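Local coordinates for protein PspGI restriction endonuclease (Pyrococcus sp. GI-H, PDB 3BM3) that probably cleaves double-stranded DNA at a specific recognition sequence as a type II restriction endonuclease, and here binds its substrate DNA as a dimer, at residues 123-128 with 138-143. The protein carries 2 engineered substitutions. Numbering follows the deposited sequence.
Sequences RVIKIY and AFIIPS. Engineered in segment 138-143: Ala138 (natural residue Asp).
Ile125 and Ile140 adopt the same conformation, with CG1 opposite the carbonyl carbon (chi1 -59° and -58°) and CD1 carried straight on from it, and these two extended branches meet across the contact. Ile140 makes the contact with its end methyl: its CD1 lies 3.9 Å from Ile125 CG1 and equally 3.9 Å from Ile125 CD1, so that one methyl rests against the outer part of the other side chain, the two running obliquely to each other. The same methyl touches the root of Arg123, with Ile140 CD1 4.0 Å from Arg123 CB. Beyond that carbon the arginine chain bends and leaves the contact, its NH1 hydrogen-bonding to the carbonyl oxygen of His121, whereas the isoleucines stay buried. The backbones remain well apart, Arg123 CA and Ile140 CA being 7.7 Å from each other, and the join is purely apolar. Val144 and Phe147 of helix 144-149 extend it: both touch Ile125, and Phe147 also meets Ile140. The strands within the two segments belong to different sheets. Strand 125-126 pairs weakly with 134-135, through backbone bonds of Ile125 with Glu135, and 139-141 pairs with 155-160, where Ala138, an engineered residue, and Phe139 both face Ile157 in a classic beta bulge. The contact thus packs a short, weakly bonded antiparallel pair against strand 139-141, at one edge of the five-stranded mixed sheet within this chain, in the EcoRII C-terminal region, consistent with the PD-(D/E)XK nuclease fold of its family.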
# COMPACT_ATOMS: atom_id res chain seq x y z
N ARG C 123 -16.14 -3.03 -10.28
CA ARG C 123 -17.40 -2.80 -9.61
C ARG C 123 -17.13 -2.37 -8.18
O ARG C 123 -16.26 -2.91 -7.52
CB ARG C 123 -18.29 -4.05 -9.70
CG ARG C 123 -18.59 -4.44 -11.14
CD ARG C 123 -19.07 -3.26 -11.99
NE ARG C 123 -19.79 -3.74 -13.17
CZ ARG C 123 -19.23 -4.18 -14.30
NH1 ARG C 123 -17.93 -4.18 -14.46
NH2 ARG C 123 -20.01 -4.61 -15.29
N VAL C 124 -17.85 -1.35 -7.75
CA VAL C 124 -17.77 -0.84 -6.41
C VAL C 124 -18.91 -1.44 -5.60
O VAL C 124 -20.10 -1.38 -6.00
CB VAL C 124 -17.83 0.68 -6.42
CG1 VAL C 124 -17.71 1.23 -5.00
CG2 VAL C 124 -16.72 1.21 -7.33
N ILE C 125 -18.54 -2.05 -4.47
CA ILE C 125 -19.50 -2.58 -3.55
C ILE C 125 -19.77 -1.47 -2.55
O ILE C 125 -18.94 -1.13 -1.73
CB ILE C 125 -18.98 -3.83 -2.83
CG1 ILE C 125 -18.64 -4.91 -3.86
CG2 ILE C 125 -20.02 -4.31 -1.80
CD1 ILE C 125 -18.03 -6.15 -3.23
N LYS C 126 -20.95 -0.87 -2.65
CA LYS C 126 -21.26 0.29 -1.82
C LYS C 126 -21.42 -0.17 -0.39
O LYS C 126 -22.00 -1.22 -0.11
CB LYS C 126 -22.50 1.03 -2.32
CG LYS C 126 -22.21 1.94 -3.50
CD LYS C 126 -22.43 1.20 -4.81
CE LYS C 126 -21.62 1.76 -5.97
NZ LYS C 126 -21.50 0.73 -7.01
N ILE C 127 -20.85 0.61 0.52
CA ILE C 127 -20.86 0.28 1.92
C ILE C 127 -21.87 1.09 2.69
O ILE C 127 -22.47 0.58 3.64
CB ILE C 127 -19.46 0.51 2.55
CG1 ILE C 127 -18.41 -0.39 1.86
CG2 ILE C 127 -19.47 0.24 4.01
CD1 ILE C 127 -18.80 -1.85 1.84
N TYR C 128 -22.01 2.35 2.29
CA TYR C 128 -22.93 3.29 2.91
C TYR C 128 -23.94 3.78 1.91
O TYR C 128 -23.60 4.05 0.77
CB TYR C 128 -22.12 4.49 3.41
CG TYR C 128 -21.01 4.09 4.37
CD1 TYR C 128 -21.30 3.65 5.64
CD2 TYR C 128 -19.68 4.13 3.99
CE1 TYR C 128 -20.31 3.28 6.54
CE2 TYR C 128 -18.68 3.74 4.87
CZ TYR C 128 -18.99 3.34 6.16
OH TYR C 128 -18.01 2.97 7.06
N ALA C 138 -10.78 -6.61 -7.11
CA ALA C 138 -10.38 -6.69 -8.50
C ALA C 138 -11.43 -7.42 -9.31
O ALA C 138 -11.78 -6.99 -10.39
CB ALA C 138 -9.03 -7.38 -8.71
N PHE C 139 -11.91 -8.54 -8.77
CA PHE C 139 -12.92 -9.32 -9.45
C PHE C 139 -14.00 -9.74 -8.50
O PHE C 139 -13.75 -10.05 -7.34
CB PHE C 139 -12.29 -10.54 -10.10
CG PHE C 139 -11.25 -10.18 -11.10
CD1 PHE C 139 -11.62 -9.79 -12.36
CD2 PHE C 139 -9.91 -10.14 -10.76
CE1 PHE C 139 -10.67 -9.39 -13.31
CE2 PHE C 139 -8.96 -9.75 -11.70
CZ PHE C 139 -9.34 -9.39 -12.96
N ILE C 140 -15.21 -9.72 -9.02
CA ILE C 140 -16.33 -10.29 -8.34
C ILE C 140 -16.84 -11.37 -9.25
O ILE C 140 -17.15 -11.13 -10.41
CB ILE C 140 -17.43 -9.27 -8.10
CG1 ILE C 140 -16.89 -8.11 -7.29
CG2 ILE C 140 -18.61 -9.93 -7.36
CD1 ILE C 140 -17.85 -7.00 -7.07
N ILE C 141 -16.94 -12.58 -8.70
CA ILE C 141 -17.36 -13.72 -9.48
C ILE C 141 -18.69 -14.23 -8.94
O ILE C 141 -18.78 -14.57 -7.78
CB ILE C 141 -16.29 -14.80 -9.44
CG1 ILE C 141 -15.02 -14.22 -10.11
CG2 ILE C 141 -16.81 -16.05 -10.14
CD1 ILE C 141 -13.87 -15.09 -10.15
N PRO C 142 -19.73 -14.26 -9.79
CA PRO C 142 -19.75 -13.91 -11.22
C PRO C 142 -20.07 -12.45 -11.52
O PRO C 142 -19.79 -11.96 -12.63
CB PRO C 142 -20.86 -14.79 -11.76
CG PRO C 142 -21.84 -14.85 -10.63
CD PRO C 142 -21.03 -14.81 -9.36
N SER C 143 -20.67 -11.76 -10.55
CA SER C 143 -21.11 -10.40 -10.76
C SER C 143 -21.42 -9.77 -9.44
O SER C 143 -21.72 -10.45 -8.46
CB SER C 143 -22.40 -10.37 -11.58
OG SER C 143 -23.47 -10.98 -10.86